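Local structure of Rab GDP dissociation inhibitor alpha (Naegleria fowleri, 6C87) at residues A[127-131]-A[196-200]; A[155-161]-A[167-173]; A[298-302]-A[407-411]; A[396-400]-A[412-416]. The protein probably binds prenylated Rab GTPases in their GDP-bound state, slows release of the nucleotide and extracts them from membranes. One frame throughout, in Å; residues are numbered along the deposited sequence.

Contact 1: residues A[127-131]-A[196-200]; sequences KVPIT and HAVAL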
loop_
_atom_site.group_PDB
_atom_site.type_symbol
_atom_site.label_atom_id
_atom_site.label_comp_id
_atom_site.label_asym_id
_atom_site.label_seq_id
_atom_site.Cartn_x
_atom_site.Cartn_y
_atom_site.Cartn_z
ATOM N N LYS A 127 20.750 -15.569 -30.150
ATOM C CA LYS A 127 19.835 -14.545 -29.671
ATOM C C LYS A 127 18.818 -15.161 -28.714
ATOM O O LYS A 127 18.402 -16.312 -28.869
ATOM C CB LYS A 127 19.128 -13.874 -30.856
ATOM N N VAL A 128 18.411 -14.387 -27.714
ATOM C CA VAL A 128 17.420 -14.863 -26.749
ATOM C C VAL A 128 16.043 -14.851 -27.410
ATOM O O VAL A 128 15.587 -13.794 -27.872
ATOM C CB VAL A 128 17.435 -14.012 -25.469
ATOM C CG1 VAL A 128 16.297 -14.419 -24.552
ATOM C CG2 VAL A 128 18.776 -14.141 -24.756
ATOM N N PRO A 129 15.350 -15.987 -27.491
ATOM C CA PRO A 129 14.016 -15.992 -28.105
ATOM C C PRO A 129 12.935 -15.599 -27.107
ATOM O O PRO A 129 12.935 -16.031 -25.952
ATOM C CB PRO A 129 13.843 -17.447 -28.564
ATOM C CG PRO A 129 14.719 -18.250 -27.633
ATOM C CD PRO A 129 15.784 -17.334 -27.078
ATOM N N ILE A 130 12.002 -14.767 -27.571
ATOM C CA ILE A 130 10.944 -14.210 -26.737
ATOM C C ILE A 130 9.569 -14.687 -27.176
ATOM O O ILE A 130 8.793 -15.199 -26.366
ATOM C CB ILE A 130 11.005 -12.669 -26.705
ATOM C CG1 ILE A 130 12.340 -12.250 -26.122
ATOM C CG2 ILE A 130 9.880 -12.108 -25.876
ATOM C CD1 ILE A 130 12.581 -12.896 -24.773
ATOM N N THR A 131 9.250 -14.531 -28.454
ATOM C CA THR A 131 7.926 -14.898 -28.920
ATOM C C THR A 131 7.831 -16.411 -29.080
ATOM O O THR A 131 8.848 -17.093 -29.233
ATOM C CB THR A 131 7.625 -14.212 -30.249
ATOM O OG1 THR A 131 8.524 -14.705 -31.253
ATOM C CG2 THR A 131 7.781 -12.704 -30.126
ATOM N N HIS A 196 16.980 -17.998 -16.896
ATOM C CA HIS A 196 18.202 -17.244 -16.635
ATOM C C HIS A 196 18.401 -16.079 -17.596
ATOM O O HIS A 196 18.844 -15.009 -17.179
ATOM C CB HIS A 196 19.428 -18.166 -16.689
ATOM C CG HIS A 196 19.427 -19.241 -15.644
ATOM N ND1 HIS A 196 20.452 -19.401 -14.739
ATOM C CD2 HIS A 196 18.529 -20.216 -15.368
ATOM C CE1 HIS A 196 20.184 -20.426 -13.949
ATOM N NE2 HIS A 196 19.022 -20.936 -14.308
ATOM N N ALA A 197 18.075 -16.251 -18.873
ATOM C CA ALA A 197 18.321 -15.199 -19.850
ATOM C C ALA A 197 17.132 -14.267 -20.043
ATOM O O ALA A 197 17.335 -13.117 -20.450
ATOM C CB ALA A 197 18.713 -15.808 -21.204
ATOM N N VAL A 198 15.906 -14.724 -19.767
ATOM C CA VAL A 198 14.727 -13.870 -19.906
ATOM C C VAL A 198 14.277 -13.326 -18.557
ATOM O O VAL A 198 14.164 -12.109 -18.373
ATOM C CB VAL A 198 13.559 -14.616 -20.574
ATOM C CG1 VAL A 198 12.377 -13.679 -20.713
ATOM C CG2 VAL A 198 13.964 -15.167 -21.922
ATOM N N ALA A 199 13.995 -14.222 -17.612
ATOM C CA ALA A 199 13.500 -13.821 -16.301
ATOM C C ALA A 199 14.613 -13.404 -15.347
ATOM O O ALA A 199 14.315 -12.829 -14.293
ATOM C CB ALA A 199 12.673 -14.954 -15.689
ATOM N N LEU A 200 15.872 -13.694 -15.691
ATOM C CA LEU A 200 17.066 -13.205 -14.996
ATOM C C LEU A 200 17.257 -13.819 -13.610
ATOM O O LEU A 200 17.859 -13.201 -12.731
ATOM C CB LEU A 200 17.065 -11.674 -14.893
ATOM C CG LEU A 200 16.966 -10.923 -16.218
ATOM C CD1 LEU A 200 17.413 -9.483 -16.016
ATOM C CD2 LEU A 200 17.761 -11.611 -17.342
#
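Val128 and Ile130 meet Ala197 and Val198 through methyl groups alone. Val128 turns both branches toward Ala197 and Val198. Its CG1, anti to the backbone N (chi1 173°), lies 3.6 Å from Val198 CG2. Its CG2 sits 3.9 Å from Ala197 CB. Ile130 comes in from the side, and only the tip of its chain arrives: CD1 is 3.9 Å from Val198 CG2 and 4.1 Å from Val198 CG1. Val198 CG2 therefore packs against both Val128 CG1 and Ile130 CD1.

No hydrogen bond joins the two segments. Several polar groups nearby have other partners. Glu134 OE1 accepts from the backbone N of both Ile130 and Thr131. His196, whose ring points away from this patch, bonds Asp342 through ND1 and Asp204 through NE2.

The contact sets the loop between strand 124-127 and helix 132-135 against the last turn of helix 188-198. Val119 of strand 111-121 and Tyr222 of helix 212-229 border the same patch, which lies where the sheet meets the helical part of the fold. With methyl-bearing side chains and no polar pairing across it, the contact implies hydrophobic packing that depends on shape and burial and has little directional character.

Contact 2: residues A[155-161]-A[167-173]; sequences YLYDYDQ and HQGFDCS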
loop_
_atom_site.group_PDB
_atom_site.type_symbol
_atom_site.label_atom_id
_atom_site.label_comp_id
_atom_site.label_asym_id
_atom_site.label_seq_id
_atom_site.Cartn_x
_atom_site.Cartn_y
_atom_site.Cartn_z
ATOM N N TYR A 155 1.509 -20.668 -23.741
ATOM C CA TYR A 155 0.623 -20.673 -22.581
ATOM C C TYR A 155 0.939 -19.533 -21.620
ATOM O O TYR A 155 0.023 -18.907 -21.076
ATOM C CB TYR A 155 0.698 -22.024 -21.862
ATOM C CG TYR A 155 0.136 -21.998 -20.453
ATOM C CD1 TYR A 155 -1.233 -21.884 -20.221
ATOM C CD2 TYR A 155 0.981 -22.107 -19.351
ATOM C CE1 TYR A 155 -1.741 -21.856 -18.930
ATOM C CE2 TYR A 155 0.482 -22.086 -18.059
ATOM C CZ TYR A 155 -0.876 -21.961 -17.857
ATOM O OH TYR A 155 -1.368 -21.944 -16.575
ATOM N N LEU A 156 2.226 -19.252 -21.393
ATOM C CA LEU A 156 2.591 -18.231 -20.411
ATOM C C LEU A 156 2.246 -16.829 -20.902
ATOM O O LEU A 156 1.754 -16.002 -20.124
ATOM C CB LEU A 156 4.076 -18.340 -20.059
ATOM C CG LEU A 156 4.470 -19.668 -19.403
ATOM C CD1 LEU A 156 5.980 -19.794 -19.255
ATOM C CD2 LEU A 156 3.770 -19.853 -18.063
ATOM N N TYR A 157 2.469 -16.546 -22.186
ATOM C CA TYR A 157 2.149 -15.223 -22.705
ATOM C C TYR A 157 0.646 -15.022 -22.854
ATOM O O TYR A 157 0.178 -13.879 -22.825
ATOM C CB TYR A 157 2.845 -14.989 -24.046
ATOM N N ASP A 158 -0.124 -16.100 -22.995
ATOM C CA ASP A 158 -1.574 -16.006 -23.070
ATOM C C ASP A 158 -2.240 -16.064 -21.704
ATOM O O ASP A 158 -3.468 -15.950 -21.629
ATOM C CB ASP A 158 -2.144 -17.118 -23.953
ATOM C CG ASP A 158 -1.924 -16.859 -25.422
ATOM O OD1 ASP A 158 -1.351 -15.804 -25.753
ATOM O OD2 ASP A 158 -2.339 -17.699 -26.247
ATOM N N TYR A 159 -1.471 -16.237 -20.630
ATOM C CA TYR A 159 -2.068 -16.353 -19.307
ATOM C C TYR A 159 -2.641 -15.012 -18.864
ATOM O O TYR A 159 -1.964 -13.982 -18.908
ATOM C CB TYR A 159 -1.043 -16.853 -18.288
ATOM C CG TYR A 159 -1.660 -17.149 -16.939
ATOM C CD1 TYR A 159 -2.298 -18.360 -16.700
ATOM C CD2 TYR A 159 -1.625 -16.216 -15.910
ATOM C CE1 TYR A 159 -2.878 -18.639 -15.476
ATOM C CE2 TYR A 159 -2.204 -16.486 -14.678
ATOM C CZ TYR A 159 -2.828 -17.700 -14.469
ATOM O OH TYR A 159 -3.406 -17.978 -13.249
ATOM N N ASP A 160 -3.896 -15.040 -18.430
ATOM C CA ASP A 160 -4.570 -13.893 -17.840
ATOM C C ASP A 160 -5.105 -14.348 -16.493
ATOM O O ASP A 160 -5.918 -15.276 -16.429
ATOM C CB ASP A 160 -5.703 -13.400 -18.750
ATOM C CG ASP A 160 -6.386 -12.138 -18.235
ATOM O OD1 ASP A 160 -6.126 -11.716 -17.089
ATOM O OD2 ASP A 160 -7.219 -11.577 -18.981
ATOM N N GLN A 161 -4.645 -13.707 -15.419
ATOM C CA GLN A 161 -5.066 -14.126 -14.088
ATOM C C GLN A 161 -6.565 -13.926 -13.901
ATOM O O GLN A 161 -7.237 -14.750 -13.270
ATOM C CB GLN A 161 -4.278 -13.362 -13.025
ATOM C CG GLN A 161 -4.613 -13.752 -11.593
ATOM C CD GLN A 161 -4.278 -15.207 -11.303
ATOM O OE1 GLN A 161 -5.165 -16.043 -11.145
ATOM N NE2 GLN A 161 -2.989 -15.518 -11.266
ATOM N N HIS A 167 -6.358 -20.213 -17.880
ATOM C CA HIS A 167 -5.644 -20.901 -16.806
ATOM C C HIS A 167 -5.234 -22.314 -17.213
ATOM O O HIS A 167 -4.121 -22.755 -16.895
ATOM C CB HIS A 167 -6.506 -20.927 -15.543
ATOM C CG HIS A 167 -6.621 -19.598 -14.861
ATOM N ND1 HIS A 167 -6.904 -19.472 -13.519
ATOM C CD2 HIS A 167 -6.469 -18.338 -15.335
ATOM C CE1 HIS A 167 -6.935 -18.191 -13.196
ATOM N NE2 HIS A 167 -6.672 -17.483 -14.279
ATOM N N GLN A 168 -6.107 -23.031 -17.923
ATOM C CA GLN A 168 -5.833 -24.388 -18.409
ATOM C C GLN A 168 -5.319 -25.302 -17.296
ATOM O O GLN A 168 -4.338 -26.035 -17.461
ATOM C CB GLN A 168 -4.851 -24.364 -19.582
ATOM C CG GLN A 168 -5.460 -23.940 -20.902
ATOM C CD GLN A 168 -4.567 -24.283 -22.075
ATOM O OE1 GLN A 168 -3.900 -25.318 -22.078
ATOM N NE2 GLN A 168 -4.541 -23.412 -23.076
ATOM N N GLY A 169 -5.990 -25.255 -16.147
ATOM C CA GLY A 169 -5.686 -26.154 -15.051
ATOM C C GLY A 169 -4.614 -25.689 -14.089
ATOM O O GLY A 169 -4.202 -26.473 -13.225
ATOM N N PHE A 170 -4.143 -24.452 -14.211
ATOM C CA PHE A 170 -3.124 -23.920 -13.320
ATOM C C PHE A 170 -3.563 -22.565 -12.780
ATOM O O PHE A 170 -4.174 -21.769 -13.500
ATOM C CB PHE A 170 -1.783 -23.773 -14.043
ATOM C CG PHE A 170 -1.080 -25.075 -14.286
ATOM C CD1 PHE A 170 -0.433 -25.732 -13.253
ATOM C CD2 PHE A 170 -1.057 -25.638 -15.553
ATOM C CE1 PHE A 170 0.217 -26.930 -13.478
ATOM C CE2 PHE A 170 -0.405 -26.835 -15.786
ATOM C CZ PHE A 170 0.234 -27.480 -14.748
ATOM N N ASP A 171 -3.253 -22.311 -11.513
ATOM C CA ASP A 171 -3.458 -21.008 -10.882
ATOM C C ASP A 171 -2.067 -20.452 -10.588
ATOM O O ASP A 171 -1.476 -20.739 -9.546
ATOM C CB ASP A 171 -4.298 -21.111 -9.612
ATOM C CG ASP A 171 -4.533 -19.756 -8.949
ATOM O OD1 ASP A 171 -5.269 -19.707 -7.938
ATOM O OD2 ASP A 171 -4.012 -18.733 -9.451
ATOM N N CYS A 172 -1.556 -19.635 -11.509
ATOM C CA CYS A 172 -0.185 -19.157 -11.401
ATOM C C CYS A 172 0.015 -18.194 -10.240
ATOM O O CYS A 172 1.164 -17.919 -9.877
ATOM C CB CYS A 172 0.232 -18.508 -12.720
ATOM S SG CYS A 172 0.178 -19.655 -14.125
ATOM N N SER A 173 -1.064 -17.677 -9.651
ATOM C CA SER A 173 -0.937 -16.905 -8.420
ATOM C C SER A 173 -0.531 -17.786 -7.244
ATOM O O SER A 173 0.065 -17.292 -6.282
ATOM C CB SER A 173 -2.244 -16.181 -8.113
ATOM O OG SER A 173 -3.326 -17.090 -8.119
#
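The Tyr159 ring carries Cys172 on one face. Cys172 SG lies 3.6 Å from the centroid of the Tyr159 ring, 18° off the normal, a sulfur-aromatic contact. Cys172 CB approaches the same ring as a CH-pi donor. The His167 ring makes an offset stack with Tyr159, with planes 22° apart and centroids 4.8 Å apart. The overlap is partial: Tyr159 OH sits over the centre of the imidazole. At the edge of the His167 ring, NE2 gives a hydrogen bond of 3.0 Å to Gln161 O, reached from above that carbonyl's plane. A weak bond runs from His167 NE2 to Asp160 O.

Tyr159 has CG anti to its own N (chi1 -173°), which carries the hydroxyl across to the second segment. There Cys172 N donates to Tyr159 OH at 3.0 Å. Tyr155 reaches over in a similar way. Its OH donates to His167 O at 2.9 Å and rests 3.2 Å from Phe170 CB. His167 O also accepts from Phe170 N, and the two donors come from opposite faces of its plane. The carbonyl is thus gripped twice.

Phe170 meets Tyr183 edge-to-face, and Ile180 of helix 177-184 packs on Tyr155 and Cys172. Arg220 of helix 212-229 bonds the backbone oxygens of Leu156 and Tyr159.

His167 to Phe170 form a type I' beta turn. It reverses the chain in the connection between helices 143-157 and 177-184, in the helical region of this GDI fold, and Tyr155 and Tyr159 pack on the turn and the residues after it.

Contact 3: residues A[298-302]-A[407-411]; sequences FPEKV and DGVFI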
loop_
_atom_site.group_PDB
_atom_site.type_symbol
_atom_site.label_atom_id
_atom_site.label_comp_id
_atom_site.label_asym_id
_atom_site.label_seq_id
_atom_site.Cartn_x
_atom_site.Cartn_y
_atom_site.Cartn_z
ATOM N N PHE A 298 33.766 -1.529 7.474
ATOM C CA PHE A 298 33.371 -2.220 8.702
ATOM C C PHE A 298 33.853 -3.665 8.661
ATOM O O PHE A 298 33.046 -4.600 8.604
ATOM C CB PHE A 298 31.856 -2.148 8.901
ATOM C CG PHE A 298 31.273 -0.806 8.585
ATOM C CD1 PHE A 298 31.317 0.224 9.526
ATOM C CD2 PHE A 298 30.695 -0.563 7.345
ATOM C CE1 PHE A 298 30.793 1.475 9.243
ATOM C CE2 PHE A 298 30.162 0.683 7.050
ATOM C CZ PHE A 298 30.210 1.708 8.002
ATOM N N PRO A 299 35.172 -3.882 8.704
ATOM C CA PRO A 299 35.686 -5.260 8.618
ATOM C C PRO A 299 35.151 -6.168 9.706
ATOM O O PRO A 299 34.946 -7.363 9.460
ATOM C CB PRO A 299 37.206 -5.077 8.752
ATOM C CG PRO A 299 37.459 -3.638 8.440
ATOM C CD PRO A 299 36.252 -2.906 8.925
ATOM N N GLU A 300 34.914 -5.636 10.903
ATOM C CA GLU A 300 34.446 -6.450 12.014
ATOM C C GLU A 300 32.950 -6.734 11.962
ATOM O O GLU A 300 32.467 -7.536 12.764
ATOM C CB GLU A 300 34.801 -5.778 13.340
ATOM N N LYS A 301 32.210 -6.136 11.028
ATOM C CA LYS A 301 30.760 -6.298 10.976
ATOM C C LYS A 301 30.279 -7.035 9.730
ATOM O O LYS A 301 29.075 -7.041 9.452
ATOM C CB LYS A 301 30.068 -4.938 11.057
ATOM C CG LYS A 301 30.422 -4.132 12.286
ATOM C CD LYS A 301 29.428 -3.000 12.471
ATOM C CE LYS A 301 29.600 -2.344 13.827
ATOM N NZ LYS A 301 28.769 -3.018 14.859
ATOM N N VAL A 302 31.180 -7.665 8.980
ATOM C CA VAL A 302 30.808 -8.397 7.782
ATOM C C VAL A 302 31.480 -9.766 7.810
ATOM O O VAL A 302 32.366 -10.033 8.621
ATOM C CB VAL A 302 31.169 -7.630 6.494
ATOM C CG1 VAL A 302 30.335 -6.357 6.391
ATOM C CG2 VAL A 302 32.654 -7.315 6.462
ATOM N N ASP A 407 22.544 -1.485 15.883
ATOM C CA ASP A 407 23.707 -0.631 16.087
ATOM C C ASP A 407 23.719 0.637 15.242
ATOM O O ASP A 407 24.568 1.504 15.479
ATOM C CB ASP A 407 24.998 -1.418 15.819
ATOM C CG ASP A 407 25.018 -2.047 14.450
ATOM O OD1 ASP A 407 23.949 -2.104 13.801
ATOM O OD2 ASP A 407 26.105 -2.485 14.021
ATOM N N GLY A 408 22.807 0.779 14.282
ATOM C CA GLY A 408 22.800 1.942 13.418
ATOM C C GLY A 408 23.787 1.908 12.272
ATOM O O GLY A 408 23.974 2.934 11.609
ATOM N N VAL A 409 24.426 0.770 12.015
ATOM C CA VAL A 409 25.407 0.632 10.942
ATOM C C VAL A 409 24.770 -0.187 9.831
ATOM O O VAL A 409 24.586 -1.404 9.970
ATOM C CB VAL A 409 26.705 -0.026 11.424
ATOM C CG1 VAL A 409 27.720 -0.077 10.292
ATOM C CG2 VAL A 409 27.268 0.712 12.620
ATOM N N PHE A 410 24.445 0.469 8.722
ATOM C CA PHE A 410 23.777 -0.167 7.592
ATOM C C PHE A 410 24.804 -0.395 6.490
ATOM O O PHE A 410 25.311 0.564 5.895
ATOM C CB PHE A 410 22.605 0.690 7.124
ATOM C CG PHE A 410 21.604 0.955 8.206
ATOM C CD1 PHE A 410 21.747 2.042 9.050
ATOM C CD2 PHE A 410 20.545 0.087 8.414
ATOM C CE1 PHE A 410 20.835 2.276 10.069
ATOM C CE2 PHE A 410 19.627 0.313 9.428
ATOM C CZ PHE A 410 19.776 1.412 10.258
ATOM N N ILE A 411 25.107 -1.665 6.222
ATOM C CA ILE A 411 26.192 -2.056 5.327
ATOM C C ILE A 411 25.613 -2.684 4.066
ATOM O O ILE A 411 24.657 -3.469 4.128
ATOM C CB ILE A 411 27.173 -3.024 6.019
ATOM C CG1 ILE A 411 27.584 -2.468 7.385
ATOM C CG2 ILE A 411 28.393 -3.268 5.143
ATOM C CD1 ILE A 411 28.475 -3.394 8.187
#
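Strand 409-411, an outermost strand of the five-stranded parallel sheet, is covered here by the loop that leads from strand 290-293 to strand 302-315. Phe298 meets Val409 face-on. Val409 CG1 stands over the middle of the Phe298 ring, 3.7 Å from its centroid and 14° off the normal, a CH-pi contact. Val409 has CG1 anti to its N (chi1 -177°), and this puts that methyl over the ring while CG2 faces Lys301 CE. Ile411 runs past Phe298 in the opposite sense. Its CG1 is 3.6 Å from Phe298 CD2, and its CD1 is 3.6 Å from Lys301 CB. Val302 CG1 closes on Ile411 CG2 at 3.9 Å.

The parallel sheet is consistent with the Rossmann-like clan to which the family belongs, and the neighbour of strand 409-411 in it is strand 290-293. Val291 of that strand touches both Phe298 and Val409, while Phe410 points to the other side of the sheet, toward Arg434 and Ile435 of helix 422-436.

A salt bridge borders the apolar patch. Lys301 NZ bonds Asp407 OD2 at 2.8 Å, using the anti lone pair of the oxygen. The lysine chain runs extended as far as CE and bends at its last torsion (chi4 -89°), and its CD and CE pass close to Val409. Asp407 OD1 takes a weak bond from Val409 N, which may help to hold the carboxylate toward the lysine.

Contact 4: residues A[396-400]-A[412-416]; sequences DTYAP and SKSYD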
loop_
_atom_site.group_PDB
_atom_site.type_symbol
_atom_site.label_atom_id
_atom_site.label_comp_id
_atom_site.label_asym_id
_atom_site.label_seq_id
_atom_site.Cartn_x
_atom_site.Cartn_y
_atom_site.Cartn_z
ATOM N N ASP A 396 37.057 -10.300 -3.290
ATOM C CA ASP A 396 36.301 -10.947 -2.234
ATOM C C ASP A 396 34.949 -10.257 -2.075
ATOM O O ASP A 396 34.838 -9.032 -2.213
ATOM C CB ASP A 396 37.083 -10.887 -0.920
ATOM C CG ASP A 396 38.362 -11.716 -0.954
ATOM O OD1 ASP A 396 38.327 -12.881 -1.401
ATOM O OD2 ASP A 396 39.413 -11.198 -0.534
ATOM N N THR A 397 33.924 -11.043 -1.769
ATOM C CA THR A 397 32.583 -10.522 -1.560
ATOM C C THR A 397 32.198 -10.667 -0.092
ATOM O O THR A 397 32.643 -11.591 0.602
ATOM C CB THR A 397 31.567 -11.238 -2.462
ATOM O OG1 THR A 397 31.579 -12.644 -2.200
ATOM C CG2 THR A 397 31.938 -11.030 -3.907
ATOM N N TYR A 398 31.394 -9.721 0.390
ATOM C CA TYR A 398 31.048 -9.688 1.803
ATOM C C TYR A 398 29.582 -9.333 1.972
ATOM O O TYR A 398 28.958 -8.722 1.101
ATOM C CB TYR A 398 31.895 -8.681 2.592
ATOM C CG TYR A 398 33.378 -8.966 2.608
ATOM C CD1 TYR A 398 34.211 -8.475 1.603
ATOM C CD2 TYR A 398 33.947 -9.729 3.620
ATOM C CE1 TYR A 398 35.569 -8.732 1.609
ATOM C CE2 TYR A 398 35.307 -9.991 3.637
ATOM C CZ TYR A 398 36.114 -9.490 2.630
ATOM O OH TYR A 398 37.469 -9.749 2.641
ATOM N N ALA A 399 29.061 -9.682 3.142
ATOM C CA ALA A 399 27.702 -9.360 3.530
ATOM C C ALA A 399 27.703 -9.049 5.024
ATOM O O ALA A 399 28.464 -9.658 5.778
ATOM C CB ALA A 399 26.731 -10.513 3.237
ATOM N N PRO A 400 26.860 -8.112 5.457
ATOM C CA PRO A 400 26.861 -7.720 6.874
ATOM C C PRO A 400 26.284 -8.797 7.775
ATOM O O PRO A 400 25.460 -9.617 7.360
ATOM C CB PRO A 400 25.989 -6.460 6.887
ATOM C CG PRO A 400 25.108 -6.603 5.682
ATOM C CD PRO A 400 25.938 -7.292 4.656
ATOM N N SER A 412 26.191 -2.328 2.921
ATOM C CA SER A 412 25.779 -2.898 1.650
ATOM C C SER A 412 26.483 -4.229 1.404
ATOM O O SER A 412 27.504 -4.550 2.018
ATOM C CB SER A 412 26.093 -1.944 0.497
ATOM O OG SER A 412 27.496 -1.707 0.388
ATOM N N LYS A 413 25.918 -5.004 0.482
ATOM C CA LYS A 413 26.560 -6.214 0.004
ATOM C C LYS A 413 27.540 -5.885 -1.112
ATOM O O LYS A 413 27.387 -4.890 -1.825
ATOM C CB LYS A 413 25.521 -7.217 -0.494
ATOM C CG LYS A 413 24.616 -7.744 0.603
ATOM C CD LYS A 413 23.578 -8.702 0.054
ATOM C CE LYS A 413 22.688 -9.210 1.170
ATOM N NZ LYS A 413 21.611 -10.086 0.650
ATOM N N SER A 414 28.575 -6.714 -1.235
ATOM C CA SER A 414 29.446 -6.620 -2.394
ATOM C C SER A 414 28.657 -6.935 -3.660
ATOM O O SER A 414 27.678 -7.687 -3.642
ATOM C CB SER A 414 30.619 -7.584 -2.258
ATOM O OG SER A 414 31.351 -7.314 -1.073
ATOM N N TYR A 415 29.116 -6.396 -4.781
ATOM C CA TYR A 415 28.401 -6.617 -6.027
ATOM C C TYR A 415 28.663 -8.037 -6.521
ATOM O O TYR A 415 29.814 -8.485 -6.581
ATOM C CB TYR A 415 28.812 -5.575 -7.065
ATOM C CG TYR A 415 28.483 -4.183 -6.599
ATOM C CD1 TYR A 415 27.168 -3.749 -6.546
ATOM C CD2 TYR A 415 29.481 -3.309 -6.189
ATOM C CE1 TYR A 415 26.850 -2.478 -6.103
ATOM C CE2 TYR A 415 29.176 -2.034 -5.752
ATOM C CZ TYR A 415 27.857 -1.621 -5.704
ATOM O OH TYR A 415 27.536 -0.349 -5.260
ATOM N N ASP A 416 27.589 -8.745 -6.863
ATOM C CA ASP A 416 27.713 -10.106 -7.354
ATOM C C ASP A 416 28.136 -10.088 -8.819
ATOM O O ASP A 416 28.306 -9.028 -9.436
ATOM C CB ASP A 416 26.410 -10.877 -7.115
ATOM C CG ASP A 416 25.212 -10.319 -7.898
ATOM O OD1 ASP A 416 25.384 -9.632 -8.927
ATOM O OD2 ASP A 416 24.068 -10.553 -7.449
#
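Segments 396-400 and 412-416 run in roughly opposite directions, 152° apart, with the CA atoms of Ala399 and Lys413 4.9 Å from each other. Ser414 N donates to Tyr398 O at 3.1 Å, nearly straight at 173° and in the carbonyl plane. The return bond comes from a side chain: Tyr398 N donates to Ser414 OG at 2.8 Å. Ser414 thus bonds both polar backbone atoms of Tyr398. Its OG lies beside its own N (chi1 -58°), which places both groups on the Tyr398 side.

Carbon contacts flank this pair. Thr397 CB sits 3.8 Å from Ser414 CB. Ser414 OG lies at the edge of the Tyr398 ring. Pro400 CD approaches Ser412 O at 4.1 Å.

Other polar atoms bond neighbouring elements. Thr397 OG1 bonds Thr305 OG1 of strand 302-315. Ser412 OG bonds Glu24, and Tyr415 OH bonds the N of Thr23, both on helix 22-33. Lys413 N is held by Asp427 of helix 422-436.

The loop after strand 409-411 pairs in antiparallel sense with the end of strand 389-400, a serine hydroxyl standing in for one backbone acceptor. This ties strand 389-400 of the mixed sheet to the chain leaving the parallel sheet.

Overall arrangement
Contact 1 is buried, contacts 2 and 3 are partly buried, and contact 4 lies at the surface although it is nearest the chain's centre. Contacts 1 and 2 sit on the same side of that centre. Contact 2 is nested in the loop closed by contact 1, and the nearest atoms of the two contacts are about 6 Å apart. Both border helix 212-229. Contacts 3 and 4 touch: Val302 CB lies 3.5 Å from Ala399 O. Contact 3 packs a loop on strand 409-411; contact 4 pairs the chain just after that strand with strand 389-400. The chemistry differs with place: methyl packing in contact 1, aromatic stacking and hydroxyl bonds in contact 2, apolar packing edged by a salt bridge in contact 3, and one backbone and one serine-hydroxyl bond in contact 4.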